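Local coordinates for glycerate dehydrogenase related protein (Thermoplasma acidophilum, PDB 3GVX) that probably acts as an NAD(P)-dependent 2-hydroxyacid dehydrogenase that reduces small 2-oxoacids such as glyoxylate or hydroxypyruvate, at residues Ile83-His88 against Gly131-Arg136; Leu140-Gly145 against Asn159-Ser164; Trp237-Ile242 against Ser253-Gly258; Leu94-Asn99 against Asp228-Ser233. One frame throughout, in Å; residues are numbered along the deposited sequence.

Interaction 1: Ile83-His88 against Gly131-Arg136; sequences ISVAEH and GGIGRR. With K (potassium ion), chain D.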
loop_
_atom_site.group_PDB
_atom_site.type_symbol
_atom_site.label_atom_id
_atom_site.label_comp_id
_atom_site.label_asym_id
_atom_site.label_seq_id
_atom_site.Cartn_x
_atom_site.Cartn_y
_atom_site.Cartn_z
ATOM N N ILE B 83 -1.370 -6.365 -11.161
ATOM C CA ILE B 83 -1.991 -6.080 -9.868
ATOM C C ILE B 83 -1.112 -6.684 -8.778
ATOM O O ILE B 83 -0.727 -6.023 -7.814
ATOM C CB ILE B 83 -3.400 -6.711 -9.774
ATOM C CG1 ILE B 83 -4.388 -5.858 -10.566
ATOM C CG2 ILE B 83 -3.797 -6.922 -8.308
ATOM C CD1 ILE B 83 -5.764 -6.458 -10.695
ATOM N N SER B 84 -0.796 -7.960 -8.960
ATOM C CA SER B 84 0.034 -8.703 -8.031
ATOM C C SER B 84 1.406 -8.089 -7.907
ATOM O O SER B 84 1.907 -7.938 -6.812
ATOM C CB SER B 84 0.156 -10.149 -8.488
ATOM O OG SER B 84 0.926 -10.909 -7.587
ATOM N N VAL B 85 2.019 -7.732 -9.029
ATOM C CA VAL B 85 3.357 -7.151 -8.985
ATOM C C VAL B 85 3.403 -5.780 -8.302
ATOM O O VAL B 85 4.345 -5.486 -7.565
ATOM C CB VAL B 85 3.998 -7.036 -10.407
ATOM C CG1 VAL B 85 5.346 -6.331 -10.311
ATOM C CG2 VAL B 85 4.161 -8.421 -11.023
ATOM N N ALA B 86 2.393 -4.945 -8.545
ATOM C CA ALA B 86 2.344 -3.630 -7.926
ATOM C C ALA B 86 2.218 -3.782 -6.409
ATOM O O ALA B 86 2.836 -3.035 -5.655
ATOM C CB ALA B 86 1.179 -2.818 -8.484
ATOM N N GLU B 87 1.428 -4.765 -5.976
ATOM C CA GLU B 87 1.242 -5.034 -4.547
ATOM C C GLU B 87 2.529 -5.509 -3.900
ATOM O O GLU B 87 2.825 -5.169 -2.761
ATOM C CB GLU B 87 0.166 -6.088 -4.310
ATOM C CG GLU B 87 -1.259 -5.612 -4.399
ATOM C CD GLU B 87 -2.246 -6.704 -3.990
ATOM O OE1 GLU B 87 -1.851 -7.612 -3.235
ATOM O OE2 GLU B 87 -3.415 -6.671 -4.412
ATOM N N HIS B 88 3.298 -6.300 -4.638
ATOM C CA HIS B 88 4.551 -6.803 -4.100
ATOM C C HIS B 88 5.572 -5.689 -3.997
ATOM O O HIS B 88 6.399 -5.685 -3.093
ATOM C CB HIS B 88 5.137 -7.919 -4.964
ATOM C CG HIS B 88 6.278 -8.621 -4.316
ATOM N ND1 HIS B 88 6.105 -9.654 -3.428
ATOM C CD2 HIS B 88 7.615 -8.392 -4.364
ATOM C CE1 HIS B 88 7.277 -10.032 -2.953
ATOM N NE2 HIS B 88 8.209 -9.280 -3.507
ATOM N N GLY B 131 4.495 0.568 -18.280
ATOM C CA GLY B 131 3.592 -0.419 -18.817
ATOM C C GLY B 131 2.498 -0.829 -17.826
ATOM O O GLY B 131 2.108 -0.040 -16.959
ATOM N N GLY B 132 1.990 -2.048 -17.979
ATOM C CA GLY B 132 0.950 -2.543 -17.098
ATOM C C GLY B 132 1.318 -2.448 -15.632
ATOM O O GLY B 132 0.506 -2.065 -14.799
ATOM N N ILE B 133 2.559 -2.782 -15.320
ATOM C CA ILE B 133 3.022 -2.728 -13.949
ATOM C C ILE B 133 3.190 -1.295 -13.481
ATOM O O ILE B 133 2.731 -0.927 -12.406
ATOM C CB ILE B 133 4.336 -3.493 -13.806
ATOM C CG1 ILE B 133 4.078 -4.973 -14.122
ATOM C CG2 ILE B 133 4.942 -3.238 -12.431
ATOM C CD1 ILE B 133 5.293 -5.849 -14.092
ATOM N N GLY B 134 3.827 -0.486 -14.314
ATOM C CA GLY B 134 4.027 0.907 -13.979
ATOM C C GLY B 134 2.723 1.657 -13.802
ATOM O O GLY B 134 2.634 2.548 -12.960
ATOM N N ARG B 135 1.709 1.304 -14.585
ATOM C CA ARG B 135 0.415 1.967 -14.479
ATOM C C ARG B 135 -0.297 1.608 -13.195
ATOM O O ARG B 135 -0.877 2.460 -12.546
ATOM C CB ARG B 135 -0.455 1.633 -15.693
ATOM C CG ARG B 135 0.087 2.253 -16.976
ATOM C CD ARG B 135 -0.507 1.681 -18.255
ATOM N NE ARG B 135 0.323 2.078 -19.390
ATOM C CZ ARG B 135 0.124 3.145 -20.154
ATOM N NH1 ARG B 135 -0.902 3.944 -19.935
ATOM N NH2 ARG B 135 0.991 3.432 -21.115
ATOM N N ARG B 136 -0.232 0.337 -12.837
ATOM C CA ARG B 136 -0.850 -0.156 -11.622
ATOM C C ARG B 136 -0.126 0.392 -10.398
ATOM O O ARG B 136 -0.744 0.730 -9.409
ATOM C CB ARG B 136 -0.835 -1.682 -11.606
ATOM C CG ARG B 136 -1.564 -2.286 -10.434
ATOM C CD ARG B 136 -3.019 -1.843 -10.360
ATOM N NE ARG B 136 -3.665 -2.396 -9.173
ATOM C CZ ARG B 136 -4.943 -2.254 -8.844
ATOM N NH1 ARG B 136 -5.761 -1.560 -9.618
ATOM N NH2 ARG B 136 -5.393 -2.822 -7.731
HETATM K K K D . 4.049 -11.095 -4.421
HETATM O O HOH W 1 -2.205 -3.707 -7.188
HETATM O O HOH W 2 -4.290 -4.347 -5.504
HETATM O O HOH W 3 1.930 -9.658 -4.638
#
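Helix segments 83-88 and 132-136 pass 8.5 Å apart at their axes with a signed crossing angle of -56°, and the CA atoms of Ala-86 and Arg-136 come nearest at 6.0 Å. Between them Ala-86 CB sits against Arg-136 CG (3.4 Å). Arg-136 CG points away from its backbone N (chi1 -175°) and the chain then bends at chi2 (57°), which carries the guanidinium along the first helix, where Ile-83 CG1 covers one of its faces near the rim. The edge of the same group is used by two waters: one accepts a hydrogen bond from Arg-136 NE (2.8 Å) and donates to Ile-83 O, while the other accepts from Arg-136 NH2 (2.9 Å) and donates to Glu-87 OE2. The arginine is thus tied to the first helix through water; the direct salt-bridge partner of Glu-87 is Lys-98 of the second subunit. One turn earlier on the second helix, Ile-133 offers CG2 and CD1 to Val-85 CG1. Gly-131 and Gly-134 are probably the second and third glycines of a GxGxxG motif, consistent with this family's NAD-binding Rossmann domain. Helix 79-97 lies here between helix 132-143 and the loop carrying Val-256 and Ala-257, and Tyr-121 of the second subunit packs on both Ile-83 and Arg-136.

Interaction 2: Leu140-Gly145 against Asn159-Ser164; sequences LAKAFG and NVDVIS
Lys-142 reaches across to Asp-161 in a salt bridge on the surface of the Rossmann-type NAD-binding domain, between the end of helix 132-143 and the loop leading into edge strand 162-163. NZ lies 2.9 Å from Asp-161 OD2, on the syn side of that oxygen, and makes a second, weak bond to OD1 at 3.3 Å, so the carboxylate is gripped by both oxygens, though unequally. The lysine gets there by folding: its chain is bent at chi2 (-51°) and chi3 (-59°), and only the last bond runs straight. This curl lays the methylenes over Asn-159, with CG 3.4 Å from Asn-159 OD1 and CD 3.5 Å from the backbone Asn-159 O. The amide side chain and the lysine run across one another at a slant, and the apolar part of the lysine is spent on the asparagine before its charge reaches the aspartate.

Further out, both charged ends have other partners. Asp-161 OD2 also accepts from the backbone N of Val-148 in strand 147-151, which fixes the carboxylate beside that strand, and Lys-142 NZ donates to Met-146 O in the turn after the helix. That helix closes in a Schellman motif at Gly-145, whose positive phi (81°) suits glycine; there Gly-145 N bonds to Lys-142 O at 3.0 Å.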
loop_
_atom_site.group_PDB
_atom_site.type_symbol
_atom_site.label_atom_id
_atom_site.label_comp_id
_atom_site.label_asym_id
_atom_site.label_seq_id
_atom_site.Cartn_x
_atom_site.Cartn_y
_atom_site.Cartn_z
ATOM N N LEU B 140 -1.632 2.993 -7.320
ATOM C CA LEU B 140 -1.453 2.839 -5.878
ATOM C C LEU B 140 -0.704 4.047 -5.301
ATOM O O LEU B 140 -1.058 4.560 -4.242
ATOM C CB LEU B 140 -0.689 1.551 -5.556
ATOM C CG LEU B 140 -1.355 0.222 -5.921
ATOM C CD1 LEU B 140 -0.399 -0.910 -5.543
ATOM C CD2 LEU B 140 -2.713 0.091 -5.212
ATOM N N ALA B 141 0.316 4.512 -6.018
ATOM C CA ALA B 141 1.097 5.664 -5.582
ATOM C C ALA B 141 0.248 6.922 -5.415
ATOM O O ALA B 141 0.430 7.663 -4.455
ATOM C CB ALA B 141 2.259 5.911 -6.548
ATOM N N LYS B 142 -0.687 7.152 -6.332
ATOM C CA LYS B 142 -1.569 8.313 -6.244
ATOM C C LYS B 142 -2.441 8.183 -5.014
ATOM O O LYS B 142 -2.703 9.157 -4.335
ATOM C CB LYS B 142 -2.459 8.445 -7.495
ATOM C CG LYS B 142 -1.694 8.644 -8.796
ATOM C CD LYS B 142 -0.674 9.777 -8.693
ATOM C CE LYS B 142 -1.310 11.117 -8.348
ATOM N NZ LYS B 142 -0.265 12.178 -8.175
ATOM N N ALA B 143 -2.881 6.968 -4.728
ATOM C CA ALA B 143 -3.710 6.729 -3.553
ATOM C C ALA B 143 -2.934 7.042 -2.270
ATOM O O ALA B 143 -3.472 7.605 -1.327
ATOM C CB ALA B 143 -4.187 5.293 -3.541
ATOM N N PHE B 144 -1.654 6.680 -2.254
ATOM C CA PHE B 144 -0.794 6.943 -1.102
ATOM C C PHE B 144 -0.403 8.411 -1.021
ATOM O O PHE B 144 0.312 8.822 -0.115
ATOM C CB PHE B 144 0.468 6.057 -1.149
ATOM C CG PHE B 144 0.289 4.707 -0.526
ATOM C CD1 PHE B 144 0.261 4.566 0.844
ATOM C CD2 PHE B 144 0.132 3.576 -1.304
ATOM C CE1 PHE B 144 0.080 3.332 1.424
ATOM C CE2 PHE B 144 -0.051 2.332 -0.721
ATOM C CZ PHE B 144 -0.078 2.216 0.646
ATOM N N GLY B 145 -0.865 9.195 -1.985
ATOM C CA GLY B 145 -0.549 10.605 -2.012
ATOM C C GLY B 145 0.813 10.925 -2.599
ATOM O O GLY B 145 1.327 12.016 -2.430
ATOM N N ASN B 159 -2.299 9.304 -14.125
ATOM C CA ASN B 159 -1.664 9.181 -12.817
ATOM C C ASN B 159 -0.182 9.539 -12.818
ATOM O O ASN B 159 0.549 9.219 -11.887
ATOM C CB ASN B 159 -1.874 7.785 -12.231
ATOM C CG ASN B 159 -3.281 7.564 -11.771
ATOM O OD1 ASN B 159 -3.960 8.497 -11.342
ATOM N ND2 ASN B 159 -3.738 6.323 -11.853
ATOM N N VAL B 160 0.250 10.210 -13.876
ATOM C CA VAL B 160 1.632 10.641 -13.991
ATOM C C VAL B 160 1.714 12.156 -13.929
ATOM O O VAL B 160 1.075 12.846 -14.711
ATOM C CB VAL B 160 2.262 10.204 -15.311
ATOM C CG1 VAL B 160 3.644 10.831 -15.426
ATOM C CG2 VAL B 160 2.328 8.678 -15.413
ATOM N N ASP B 161 2.502 12.682 -13.006
ATOM C CA ASP B 161 2.603 14.122 -12.899
ATOM C C ASP B 161 3.764 14.706 -13.688
ATOM O O ASP B 161 3.728 15.860 -14.080
ATOM C CB ASP B 161 2.718 14.517 -11.429
ATOM C CG ASP B 161 1.681 13.837 -10.569
ATOM O OD1 ASP B 161 0.477 14.070 -10.777
ATOM O OD2 ASP B 161 2.062 13.047 -9.686
ATOM N N VAL B 162 4.796 13.908 -13.906
ATOM C CA VAL B 162 5.962 14.383 -14.633
ATOM C C VAL B 162 6.565 13.340 -15.556
ATOM O O VAL B 162 6.799 12.187 -15.175
ATOM C CB VAL B 162 7.076 14.869 -13.665
ATOM C CG1 VAL B 162 8.263 15.416 -14.466
ATOM C CG2 VAL B 162 6.524 15.917 -12.696
ATOM N N ILE B 163 6.807 13.761 -16.784
ATOM C CA ILE B 163 7.411 12.896 -17.766
ATOM C C ILE B 163 8.849 13.339 -17.817
ATOM O O ILE B 163 9.135 14.515 -18.040
ATOM C CB ILE B 163 6.783 13.099 -19.132
ATOM C CG1 ILE B 163 5.274 12.896 -19.025
ATOM C CG2 ILE B 163 7.437 12.163 -20.142
ATOM C CD1 ILE B 163 4.515 13.217 -20.276
ATOM N N SER B 164 9.766 12.413 -17.581
ATOM C CA SER B 164 11.158 12.791 -17.610
ATOM C C SER B 164 11.737 12.645 -19.015
ATOM O O SER B 164 11.129 12.050 -19.909
ATOM C CB SER B 164 11.961 11.991 -16.582
ATOM O OG SER B 164 11.868 10.606 -16.805
#

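Interaction 3: Trp237-Ile242 against Ser253-Gly258; sequences WNEPEI and SPHVAG. With K (potassium ion), chain D.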
loop_
_atom_site.group_PDB
_atom_site.type_symbol
_atom_site.label_atom_id
_atom_site.label_comp_id
_atom_site.label_asym_id
_atom_site.label_seq_id
_atom_site.Cartn_x
_atom_site.Cartn_y
_atom_site.Cartn_z
ATOM N N TRP B 237 20.433 -11.668 -10.230
ATOM C CA TRP B 237 21.103 -12.187 -11.405
ATOM C C TRP B 237 21.282 -13.692 -11.281
ATOM O O TRP B 237 21.427 -14.246 -10.179
ATOM C CB TRP B 237 22.449 -11.495 -11.629
ATOM C CG TRP B 237 22.342 -10.015 -11.717
ATOM C CD1 TRP B 237 22.272 -9.256 -12.846
ATOM C CD2 TRP B 237 22.271 -9.107 -10.617
ATOM N NE1 TRP B 237 22.169 -7.928 -12.518
ATOM C CE2 TRP B 237 22.173 -7.807 -11.156
ATOM C CE3 TRP B 237 22.303 -9.264 -9.227
ATOM C CZ2 TRP B 237 22.077 -6.668 -10.356
ATOM C CZ3 TRP B 237 22.209 -8.137 -8.431
ATOM C CH2 TRP B 237 22.104 -6.849 -8.999
ATOM N N ASN B 238 21.243 -14.323 -12.449
ATOM C CA ASN B 238 21.370 -15.756 -12.636
ATOM C C ASN B 238 20.125 -16.487 -12.190
ATOM O O ASN B 238 19.353 -16.918 -13.035
ATOM C CB ASN B 238 22.627 -16.292 -11.957
ATOM C CG ASN B 238 23.880 -15.576 -12.440
ATOM O OD1 ASN B 238 23.966 -15.174 -13.609
ATOM N ND2 ASN B 238 24.855 -15.417 -11.552
ATOM N N GLU B 239 19.880 -16.607 -10.891
ATOM C CA GLU B 239 18.673 -17.314 -10.440
ATOM C C GLU B 239 18.536 -18.674 -11.138
ATOM O O GLU B 239 18.433 -18.752 -12.351
ATOM C CB GLU B 239 17.412 -16.524 -10.800
ATOM C CG GLU B 239 17.135 -15.257 -10.029
ATOM C CD GLU B 239 15.830 -14.619 -10.501
ATOM O OE1 GLU B 239 14.843 -15.361 -10.669
ATOM O OE2 GLU B 239 15.784 -13.391 -10.712
ATOM N N PRO B 240 18.541 -19.752 -10.365
ATOM C CA PRO B 240 18.650 -19.765 -8.909
ATOM C C PRO B 240 20.054 -19.726 -8.284
ATOM O O PRO B 240 20.170 -19.639 -7.066
ATOM C CB PRO B 240 17.814 -20.992 -8.509
ATOM C CG PRO B 240 17.805 -21.839 -9.711
ATOM C CD PRO B 240 17.659 -20.841 -10.816
ATOM N N GLU B 241 21.110 -19.755 -9.093
ATOM C CA GLU B 241 22.480 -19.708 -8.557
ATOM C C GLU B 241 22.760 -18.278 -8.106
ATOM O O GLU B 241 23.639 -17.595 -8.638
ATOM C CB GLU B 241 23.463 -20.088 -9.651
ATOM C CG GLU B 241 22.948 -21.177 -10.548
ATOM C CD GLU B 241 23.380 -20.950 -11.976
ATOM O OE1 GLU B 241 22.586 -20.365 -12.751
ATOM O OE2 GLU B 241 24.527 -21.332 -12.313
ATOM N N ILE B 242 22.005 -17.822 -7.120
ATOM C CA ILE B 242 22.166 -16.462 -6.640
ATOM C C ILE B 242 23.458 -16.290 -5.859
ATOM O O ILE B 242 23.782 -17.124 -5.015
ATOM C CB ILE B 242 20.960 -16.058 -5.783
ATOM C CG1 ILE B 242 20.772 -17.034 -4.623
ATOM C CG2 ILE B 242 19.730 -16.031 -6.658
ATOM C CD1 ILE B 242 19.553 -16.757 -3.777
ATOM N N SER B 253 13.510 -10.689 -2.623
ATOM C CA SER B 253 12.502 -11.722 -2.725
ATOM C C SER B 253 12.800 -12.534 -3.992
ATOM O O SER B 253 13.288 -12.003 -4.978
ATOM C CB SER B 253 11.085 -11.132 -2.740
ATOM O OG SER B 253 10.889 -10.213 -3.789
ATOM N N PRO B 254 12.510 -13.841 -3.960
ATOM C CA PRO B 254 12.721 -14.803 -5.047
ATOM C C PRO B 254 11.776 -14.808 -6.273
ATOM O O PRO B 254 11.116 -15.809 -6.543
ATOM C CB PRO B 254 12.722 -16.139 -4.304
ATOM C CG PRO B 254 11.744 -15.890 -3.202
ATOM C CD PRO B 254 12.145 -14.533 -2.714
ATOM N N HIS B 255 11.716 -13.701 -7.011
ATOM C CA HIS B 255 10.890 -13.651 -8.214
ATOM C C HIS B 255 9.473 -14.154 -7.947
ATOM O O HIS B 255 8.966 -14.990 -8.694
ATOM C CB HIS B 255 11.540 -14.540 -9.279
ATOM C CG HIS B 255 11.323 -14.080 -10.682
ATOM N ND1 HIS B 255 12.359 -13.676 -11.498
ATOM C CD2 HIS B 255 10.190 -13.919 -11.402
ATOM C CE1 HIS B 255 11.872 -13.281 -12.661
ATOM N NE2 HIS B 255 10.558 -13.419 -12.627
ATOM N N VAL B 256 8.842 -13.657 -6.887
ATOM C CA VAL B 256 7.485 -14.066 -6.531
ATOM C C VAL B 256 6.481 -12.925 -6.645
ATOM O O VAL B 256 5.331 -13.081 -6.281
ATOM C CB VAL B 256 7.422 -14.593 -5.083
ATOM C CG1 VAL B 256 8.173 -15.928 -4.946
ATOM C CG2 VAL B 256 7.991 -13.531 -4.141
ATOM N N ALA B 257 6.918 -11.780 -7.154
ATOM C CA ALA B 257 6.031 -10.624 -7.274
ATOM C C ALA B 257 4.750 -10.912 -8.060
ATOM O O ALA B 257 3.659 -10.541 -7.637
ATOM C CB ALA B 257 6.780 -9.439 -7.897
ATOM N N GLY B 258 4.877 -11.602 -9.190
ATOM C CA GLY B 258 3.710 -11.914 -10.003
ATOM C C GLY B 258 3.154 -13.302 -9.766
ATOM O O GLY B 258 2.537 -13.907 -10.643
HETATM K K K D . 4.049 -11.095 -4.421
HETATM O O HOH W 3 1.930 -9.658 -4.638
#
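Glu-239 turns its CG away from its own carbonyl carbon (chi1 -72°) and then runs out extended, which delivers its carboxylate to the ring of His-255. The two side chains cross at about a right angle, and the carboxylate and imidazole planes are 60° apart. His-255 ND1 donates to Glu-239 OE1 over 3.1 Å, but the N-H to acceptor angle is just 134°, so the bond is weak, and OE1 approaches the ring obliquely. The other oxygen, OE2, lies in the ring plane at the edge, 3.5 Å from ND1. It has a firmer partner of its own, the backbone N of Trp-236, which anchors the carboxylate within its own loop. On the far side of the imidazole, His-255 NE2 has a weak hydrogen bond with Arg-210 NH2.

Both segments are irregular loops at the edge of the parallel sheet of the nucleotide-binding domain: residues 237-242 follow strand 230-233, and the loop 253-258 leaves the outermost strand, 250-252. The first carries a cis peptide bond before Pro-240; in the second, Pro-254 is the centre of an inverse gamma turn just ahead of the histidine. Beyond His-255 the chain reaches a potassium ion, bound by Val-256 O at 3.0 Å and more loosely by Ala-257 O at 3.3 Å. A water 2.6 Å from the potassium, His-88 ND1 and Thr-117 OG1 of the second subunit are further ligands, and Phe-112 of that subunit packs on Glu-239.

Interaction 4: Leu94-Asn99 against Asp228-Ser233; sequences LAHAKN and DVWYLS
His-96 lays its imidazole over the indole of Trp-230 in an offset stack, the centroids of the imidazole and the five-membered ring 3.9 Å apart and their planes tilted by 23°. His-96 CE1 is the deepest point of the overlap, 3.3 Å from Trp-230 CD2 and about as near to CG, lying above the indole face toward its rim. His-96 ND1 extends over the six-membered part, 3.6 Å from CE3, while NE2 lies over the CG and CD1 side. The tryptophan returns the contact through its methylene: Trp-230 CB stands over the imidazole face, 4.0 Å from the ring centroid, a CH-pi contact. The overlap is thus concentrated on the CE1 side of the imidazole, with ND1 and NE2 flanking it.

The histidine is aimed by its first torsion: a chi1 of 174° swings the ring out from the helix toward the strand. Closer to the helix, His-96 CB rests on Leu-232 CD1 at 4.0 Å. Trp-230 and Leu-232, two residues apart in strand 230-233, both direct their side chains to this face of the sheet, and the aromatic one covers the ring while the leucine touches only the CB of the histidine. The helix ends at Ala-97, closed by a Schellman motif whose C-prime residue is Asn-99, with Asn-99 N bonded to His-96 O.

The contact seats the C-terminal end of helix 79-97 on the sheet: Ile-251 of the edge strand 250-252 touches His-96, Trp-230 and Leu-232, and Thr-204 of strand 204-207 touches His-96 and Leu-232 from the neighbouring strand.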
loop_
_atom_site.group_PDB
_atom_site.type_symbol
_atom_site.label_atom_id
_atom_site.label_comp_id
_atom_site.label_asym_id
_atom_site.label_seq_id
_atom_site.Cartn_x
_atom_site.Cartn_y
_atom_site.Cartn_z
ATOM N N LEU B 94 7.326 -0.423 1.551
ATOM C CA LEU B 94 6.909 -0.139 2.923
ATOM C C LEU B 94 7.713 -0.903 3.978
ATOM O O LEU B 94 7.873 -0.431 5.092
ATOM C CB LEU B 94 5.409 -0.413 3.081
ATOM C CG LEU B 94 4.522 0.564 2.309
ATOM C CD1 LEU B 94 3.102 0.017 2.229
ATOM C CD2 LEU B 94 4.567 1.930 2.981
ATOM N N ALA B 95 8.219 -2.079 3.617
ATOM C CA ALA B 95 9.016 -2.871 4.552
ATOM C C ALA B 95 10.219 -2.047 4.962
ATOM O O ALA B 95 10.555 -1.964 6.128
ATOM C CB ALA B 95 9.471 -4.184 3.909
ATOM N N HIS B 96 10.844 -1.429 3.972
ATOM C CA HIS B 96 12.004 -0.576 4.198
ATOM C C HIS B 96 11.635 0.773 4.807
ATOM O O HIS B 96 12.257 1.208 5.763
ATOM C CB HIS B 96 12.774 -0.363 2.884
ATOM C CG HIS B 96 13.897 0.612 2.999
ATOM N ND1 HIS B 96 14.860 0.524 3.976
ATOM C CD2 HIS B 96 14.191 1.723 2.279
ATOM C CE1 HIS B 96 15.697 1.540 3.859
ATOM N NE2 HIS B 96 15.312 2.281 2.837
ATOM N N ALA B 97 10.609 1.421 4.268
ATOM C CA ALA B 97 10.197 2.715 4.784
ATOM C C ALA B 97 9.834 2.704 6.262
ATOM O O ALA B 97 10.165 3.633 6.968
ATOM C CB ALA B 97 9.044 3.284 3.953
ATOM N N LYS B 98 9.185 1.645 6.735
ATOM C CA LYS B 98 8.787 1.561 8.145
ATOM C C LYS B 98 9.748 0.743 9.007
ATOM O O LYS B 98 9.433 0.383 10.145
ATOM C CB LYS B 98 7.359 0.985 8.263
ATOM C CG LYS B 98 6.373 1.602 7.287
ATOM C CD LYS B 98 6.284 3.117 7.458
ATOM C CE LYS B 98 5.337 3.733 6.444
ATOM N NZ LYS B 98 5.177 5.207 6.604
ATOM N N ASN B 99 10.910 0.441 8.435
ATOM C CA ASN B 99 11.919 -0.343 9.138
ATOM C C ASN B 99 11.258 -1.542 9.786
ATOM O O ASN B 99 11.486 -1.849 10.950
ATOM C CB ASN B 99 12.604 0.520 10.201
ATOM C CG ASN B 99 13.322 1.709 9.600
ATOM O OD1 ASN B 99 13.297 2.811 10.159
ATOM N ND2 ASN B 99 13.977 1.496 8.462
ATOM N N ASP B 228 23.337 4.978 2.085
ATOM C CA ASP B 228 21.994 5.470 2.435
ATOM C C ASP B 228 20.991 4.932 1.421
ATOM O O ASP B 228 19.785 4.936 1.650
ATOM C CB ASP B 228 21.967 6.991 2.401
ATOM C CG ASP B 228 22.503 7.533 1.093
ATOM O OD1 ASP B 228 23.643 7.176 0.741
ATOM O OD2 ASP B 228 21.794 8.296 0.411
ATOM N N VAL B 229 21.510 4.471 0.291
ATOM C CA VAL B 229 20.678 3.937 -0.771
ATOM C C VAL B 229 20.374 2.468 -0.564
ATOM O O VAL B 229 21.243 1.680 -0.193
ATOM C CB VAL B 229 21.350 4.131 -2.154
ATOM C CG1 VAL B 229 20.501 3.483 -3.248
ATOM C CG2 VAL B 229 21.544 5.620 -2.427
ATOM N N TRP B 230 19.119 2.108 -0.784
ATOM C CA TRP B 230 18.712 0.731 -0.633
ATOM C C TRP B 230 18.269 0.182 -1.954
ATOM O O TRP B 230 17.825 0.910 -2.835
ATOM C CB TRP B 230 17.595 0.587 0.407
ATOM C CG TRP B 230 18.117 0.560 1.788
ATOM C CD1 TRP B 230 18.839 1.539 2.400
ATOM C CD2 TRP B 230 18.005 -0.510 2.738
ATOM N NE1 TRP B 230 19.179 1.156 3.669
ATOM C CE2 TRP B 230 18.675 -0.092 3.907
ATOM C CE3 TRP B 230 17.392 -1.767 2.720
ATOM C CZ2 TRP B 230 18.762 -0.899 5.052
ATOM C CZ3 TRP B 230 17.474 -2.567 3.861
ATOM C CH2 TRP B 230 18.149 -2.125 5.011
ATOM N N TYR B 231 18.400 -1.122 -2.083
ATOM C CA TYR B 231 18.008 -1.787 -3.296
ATOM C C TYR B 231 17.078 -2.910 -2.911
ATOM O O TYR B 231 17.485 -3.864 -2.263
ATOM C CB TYR B 231 19.244 -2.336 -4.007
ATOM C CG TYR B 231 18.939 -3.025 -5.315
ATOM C CD1 TYR B 231 18.301 -2.348 -6.347
ATOM C CD2 TYR B 231 19.309 -4.348 -5.530
ATOM C CE1 TYR B 231 18.026 -2.977 -7.560
ATOM C CE2 TYR B 231 19.049 -4.994 -6.744
ATOM C CZ TYR B 231 18.412 -4.301 -7.757
ATOM O OH TYR B 231 18.179 -4.918 -8.962
ATOM N N LEU B 232 15.815 -2.783 -3.289
ATOM C CA LEU B 232 14.841 -3.813 -2.980
ATOM C C LEU B 232 14.510 -4.502 -4.283
ATOM O O LEU B 232 14.057 -3.870 -5.235
ATOM C CB LEU B 232 13.586 -3.191 -2.381
ATOM C CG LEU B 232 13.899 -2.080 -1.383
ATOM C CD1 LEU B 232 12.582 -1.479 -0.940
ATOM C CD2 LEU B 232 14.729 -2.609 -0.195
ATOM N N SER B 233 14.731 -5.802 -4.336
ATOM C CA SER B 233 14.457 -6.483 -5.582
ATOM C C SER B 233 13.787 -7.827 -5.471
ATOM O O SER B 233 13.984 -8.589 -4.524
ATOM C CB SER B 233 15.750 -6.610 -6.384
ATOM O OG SER B 233 15.466 -6.947 -7.721
#

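How the interactions relate
Helix 79-97 ties the set together, serving interaction 1 near its start and interaction 4 at its end, with centres 18 Å apart. Helix 132-143 likewise joins interactions 1 and 2, where Ala-86 CB meets Leu-140 CD1 at 3.8 Å. Interactions 1 and 3 share the potassium ion and one of its waters, and are bonded directly: Ser-84 OG lies 2.8 Å from Ala-257 O and His-88 NE2 2.9 Å from Ser-253 OG. Interactions 3 and 4 meet at the ends of neighbouring strands, where Ser-253 N lies 2.9 Å from Ser-233 O. Interactions 2 and 3 stand farthest apart, about 28 Å between centres, and all four touch the second subunit.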